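Local coordinates for erythropoietin (Homo sapiens, PDB 1EER), which acts as a secreted hormone that binds and dimerises its receptor, activating JAK2 and so controlling red-cell proliferation and differentiation, at residues A19-A22 and E23-T27; K140-R143 and V144-N147. The protein carries 5 engineered substitutions. All blocks are in the same frame, centred on the assembly; numbering follows the deposited sequence.

Contact 1: residues A19-A22 and E23-T27. Engineered in segment 23-27: Lys24 (natural residue Asn).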
loop_
_atom_site.group_PDB
_atom_site.type_symbol
_atom_site.label_atom_id
_atom_site.label_comp_id
_atom_site.label_asym_id
_atom_site.label_seq_id
_atom_site.Cartn_x
_atom_site.Cartn_y
_atom_site.Cartn_z
ATOM N N ALA A 19 3.875 2.118 -6.247
ATOM C CA ALA A 19 4.099 1.374 -7.483
ATOM C C ALA A 19 2.798 1.144 -8.254
ATOM O O ALA A 19 2.784 1.185 -9.488
ATOM C CB ALA A 19 4.781 0.044 -7.178
ATOM N N LYS A 20 1.707 0.908 -7.523
ATOM C CA LYS A 20 0.396 0.689 -8.134
ATOM C C LYS A 20 -0.009 1.949 -8.889
ATOM O O LYS A 20 -0.480 1.883 -10.025
ATOM C CB LYS A 20 -0.640 0.376 -7.049
ATOM C CG LYS A 20 -2.046 0.093 -7.547
ATOM C CD LYS A 20 -2.844 -0.614 -6.456
ATOM C CE LYS A 20 -4.328 -0.367 -6.595
ATOM N NZ LYS A 20 -4.909 -1.108 -7.746
ATOM N N GLU A 21 0.191 3.103 -8.255
ATOM C CA GLU A 21 -0.161 4.373 -8.870
ATOM C C GLU A 21 0.728 4.617 -10.085
ATOM O O GLU A 21 0.270 5.106 -11.117
ATOM C CB GLU A 21 -0.023 5.510 -7.851
ATOM C CG GLU A 21 -0.410 6.886 -8.376
ATOM C CD GLU A 21 -1.874 6.991 -8.783
ATOM O OE1 GLU A 21 -2.667 6.112 -8.387
ATOM O OE2 GLU A 21 -2.231 7.954 -9.501
ATOM N N ALA A 22 1.999 4.258 -9.969
ATOM C CA ALA A 22 2.924 4.436 -11.080
ATOM C C ALA A 22 2.421 3.583 -12.244
ATOM O O ALA A 22 2.227 4.081 -13.355
ATOM C CB ALA A 22 4.330 4.002 -10.668
ATOM N N GLU A 23 2.207 2.296 -11.980
ATOM C CA GLU A 23 1.725 1.375 -13.001
ATOM C C GLU A 23 0.392 1.859 -13.580
ATOM O O GLU A 23 0.215 1.923 -14.803
ATOM C CB GLU A 23 1.574 -0.032 -12.406
ATOM C CG GLU A 23 0.693 -0.984 -13.209
ATOM C CD GLU A 23 -0.766 -0.907 -12.781
ATOM O OE1 GLU A 23 -1.050 -1.193 -11.596
ATOM O OE2 GLU A 23 -1.627 -0.556 -13.625
ATOM N N LYS A 24 -0.541 2.217 -12.706
ATOM C CA LYS A 24 -1.844 2.676 -13.164
ATOM C C LYS A 24 -1.741 3.888 -14.081
ATOM O O LYS A 24 -2.357 3.927 -15.146
ATOM C CB LYS A 24 -2.739 2.999 -11.969
ATOM C CG LYS A 24 -4.115 3.535 -12.341
ATOM C CD LYS A 24 -4.795 4.187 -11.133
ATOM C CE LYS A 24 -4.553 5.698 -11.103
ATOM N NZ LYS A 24 -4.805 6.297 -9.761
ATOM N N ILE A 25 -0.953 4.876 -13.670
ATOM C CA ILE A 25 -0.782 6.093 -14.457
ATOM C C ILE A 25 -0.099 5.852 -15.820
ATOM O O ILE A 25 -0.412 6.526 -16.808
ATOM C CB ILE A 25 0.014 7.146 -13.638
ATOM C CG1 ILE A 25 -0.818 7.596 -12.428
ATOM C CG2 ILE A 25 0.394 8.329 -14.513
ATOM C CD1 ILE A 25 -2.167 8.203 -12.776
ATOM N N THR A 26 0.822 4.893 -15.889
ATOM C CA THR A 26 1.498 4.629 -17.157
ATOM C C THR A 26 0.643 3.834 -18.146
ATOM O O THR A 26 1.086 3.535 -19.251
ATOM C CB THR A 26 2.867 3.906 -16.970
ATOM O OG1 THR A 26 2.835 3.049 -15.828
ATOM C CG2 THR A 26 3.972 4.930 -16.778
ATOM N N THR A 27 -0.582 3.494 -17.756
ATOM C CA THR A 27 -1.455 2.772 -18.666
ATOM C C THR A 27 -2.077 3.769 -19.666
ATOM O O THR A 27 -2.577 3.386 -20.723
ATOM C CB THR A 27 -2.552 1.956 -17.893
ATOM O OG1 THR A 27 -3.371 2.822 -17.097
ATOM C CG2 THR A 27 -1.889 0.917 -16.993
#
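Glu21 and Lys24, one turn apart on helix 9-25, form the salt bridge of this local contact. Lys24 is engineered; the natural residue is an asparagine that carries an N-linked glycan, absent here. Lys24 NZ comes within 2.5 Å of Glu21 OE1 on the syn lone pair, the side that faces the other oxygen, and stays 3.1 Å from Glu21 OE2, so the ammonium lies nearer OE1, which takes the bond, than OE2. The carboxylate gets there because CG of Glu21 lies anti to its N and the chain then folds at chi2 (63°), carrying it toward the next turn, where Lys24 and Ile25 stand.

The same carboxylate also has an apolar neighbour. Ile25 crosses it at a slant: Ile25 CG1 lies 3.3 Å from Glu21 OE2, with CD1 of the same isoleucine also beside that oxygen. Around this patch His94 of helix 91-111 touches Glu21, Ala22 and Ile25, a contact between two members of the four-helix bundle typical of this cytokine family.

Backbone bonds run in the i to i+4 pattern of an alpha helix. Glu23 N reaches Ala19 O over 2.8 Å, Lys24 N binds Lys20 O, and Ile25 N binds Glu21 O. Thr26 N bonds Ala22 O at 3.0 Å.

Hydroxyl contacts gather at Thr26. Thr26 OG1 sits 2.7 Å from Ala22 O and 3.0 Å from Glu23 O, and which carbonyl its one proton serves is not settled. With chi1 at 32°, OG1 turns back toward the preceding turn. Opposite charges also lie near one another on Lys20 and Glu23, but Lys20 NZ and Glu23 OE1 remain 5.5 Å apart.

Contact 2: residues K140-R143 and V144-N147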
loop_
_atom_site.group_PDB
_atom_site.type_symbol
_atom_site.label_atom_id
_atom_site.label_comp_id
_atom_site.label_asym_id
_atom_site.label_seq_id
_atom_site.Cartn_x
_atom_site.Cartn_y
_atom_site.Cartn_z
ATOM N N LYS A 140 5.782 -0.667 -19.188
ATOM C CA LYS A 140 6.191 -2.002 -18.787
ATOM C C LYS A 140 7.131 -1.923 -17.597
ATOM O O LYS A 140 7.087 -2.770 -16.714
ATOM C CB LYS A 140 6.872 -2.753 -19.931
ATOM C CG LYS A 140 7.065 -4.227 -19.594
ATOM C CD LYS A 140 7.545 -5.070 -20.762
ATOM C CE LYS A 140 8.241 -6.317 -20.240
ATOM N NZ LYS A 140 8.386 -7.387 -21.259
ATOM N N LEU A 141 7.979 -0.897 -17.571
ATOM C CA LEU A 141 8.923 -0.711 -16.469
ATOM C C LEU A 141 8.161 -0.582 -15.151
ATOM O O LEU A 141 8.463 -1.252 -14.177
ATOM C CB LEU A 141 9.776 0.550 -16.713
ATOM C CG LEU A 141 10.895 0.943 -15.734
ATOM C CD1 LEU A 141 11.739 -0.267 -15.359
ATOM C CD2 LEU A 141 11.770 2.006 -16.375
ATOM N N PHE A 142 7.162 0.283 -15.133
ATOM C CA PHE A 142 6.384 0.489 -13.930
ATOM C C PHE A 142 5.475 -0.680 -13.571
ATOM O O PHE A 142 5.250 -0.940 -12.391
ATOM C CB PHE A 142 5.586 1.781 -14.055
ATOM C CG PHE A 142 6.393 3.007 -13.749
ATOM C CD1 PHE A 142 7.021 3.146 -12.514
ATOM C CD2 PHE A 142 6.559 4.004 -14.699
ATOM C CE1 PHE A 142 7.814 4.269 -12.230
ATOM C CE2 PHE A 142 7.350 5.136 -14.425
ATOM C CZ PHE A 142 7.978 5.265 -13.190
ATOM N N ARG A 143 4.953 -1.382 -14.575
ATOM C CA ARG A 143 4.099 -2.533 -14.310
ATOM C C ARG A 143 4.959 -3.607 -13.644
ATOM O O ARG A 143 4.525 -4.290 -12.716
ATOM C CB ARG A 143 3.497 -3.067 -15.613
ATOM C CG ARG A 143 2.721 -4.376 -15.450
ATOM C CD ARG A 143 2.050 -4.803 -16.757
ATOM N NE ARG A 143 3.007 -5.194 -17.795
ATOM C CZ ARG A 143 3.151 -4.553 -18.952
ATOM N NH1 ARG A 143 2.403 -3.493 -19.214
ATOM N NH2 ARG A 143 4.033 -4.980 -19.853
ATOM N N VAL A 144 6.193 -3.742 -14.115
ATOM C CA VAL A 144 7.130 -4.719 -13.558
ATOM C C VAL A 144 7.502 -4.304 -12.121
ATOM O O VAL A 144 7.628 -5.145 -11.224
ATOM C CB VAL A 144 8.432 -4.800 -14.437
ATOM C CG1 VAL A 144 9.576 -5.424 -13.647
ATOM C CG2 VAL A 144 8.168 -5.600 -15.704
ATOM N N TYR A 145 7.685 -2.999 -11.923
ATOM C CA TYR A 145 8.033 -2.442 -10.623
ATOM C C TYR A 145 6.967 -2.853 -9.610
ATOM O O TYR A 145 7.292 -3.353 -8.536
ATOM C CB TYR A 145 8.121 -0.909 -10.725
ATOM C CG TYR A 145 8.291 -0.169 -9.412
ATOM C CD1 TYR A 145 9.288 -0.529 -8.506
ATOM C CD2 TYR A 145 7.488 0.928 -9.103
ATOM C CE1 TYR A 145 9.489 0.189 -7.322
ATOM C CE2 TYR A 145 7.676 1.658 -7.917
ATOM C CZ TYR A 145 8.681 1.281 -7.033
ATOM O OH TYR A 145 8.873 1.986 -5.864
ATOM N N SER A 146 5.698 -2.652 -9.969
ATOM C CA SER A 146 4.567 -3.009 -9.100
ATOM C C SER A 146 4.424 -4.526 -8.903
ATOM O O SER A 146 4.280 -4.996 -7.776
ATOM C CB SER A 146 3.260 -2.441 -9.677
ATOM O OG SER A 146 2.140 -2.816 -8.894
ATOM N N ASN A 147 4.467 -5.289 -9.995
ATOM C CA ASN A 147 4.327 -6.738 -9.904
ATOM C C ASN A 147 5.425 -7.360 -9.052
ATOM O O ASN A 147 5.183 -8.336 -8.335
ATOM C CB ASN A 147 4.334 -7.371 -11.304
ATOM C CG ASN A 147 2.946 -7.429 -11.932
ATOM O OD1 ASN A 147 1.936 -7.257 -11.256
ATOM N ND2 ASN A 147 2.899 -7.674 -13.231
#
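Phe142 and Tyr145, one turn apart, meet in a local, largely buried contact within two turns of helix 138-161, the last long helix of the four-helix cytokine bundle. Four backbone bonds between positions four apart hold this part of the helix, among them Ser146 N to Phe142 O at 3.0 Å and Asn147 N to Arg143 O at 2.9 Å. On the inner side, Tyr145 CD2 lies at the edge of the Phe142 ring, 4.1 Å from Phe142 CD1, the two side chains slanting across each other. Both aromatics extend into the bundle to touch helix 91-111, Phe142 at Val95 and Tyr145 at Leu102.

The polar side is different. Lys140 and Arg143 each make a salt bridge to acidic side chains on the chain of another protein in the assembly, and Asn147 ND2 hydrogen-bonds a polar side chain there, consistent with receptor binding; Asn147 OD1 accepts from Arg150 NE. A bend at chi3 (68°) turns the guanidinium of Arg143 back so that one face looks onto Lys140 CA, which is offset toward its rim. Arg143 and Asn147 run side by side, pointing the same way, their guanidinium and amide planes 58° apart, with Arg143 CG 4.0 Å from Asn147 ND2.

In the fold
Both contacts are local to a helix, spanning about two turns each, one near the end of helix 9-25 and the other on helix 138-161, and their centres are about 8 Å apart. The two helices meet through small residues against aromatic rings: Ala22 CB lies 3.4 Å from Phe142 CD1, and Ala19 CB is equally close to Tyr145 CE2. Thr26 CG2 reaches the Phe142 ring's other ortho carbon, CD2. Contact 2 is the more buried, and its charged side chains are engaged by another protein chain. The centre of contact 1 is about 14 Å from the centre of the chain, that of contact 2 about 8 Å, and contact 1's salt bridge, to the engineered Lys24, stays within the helix.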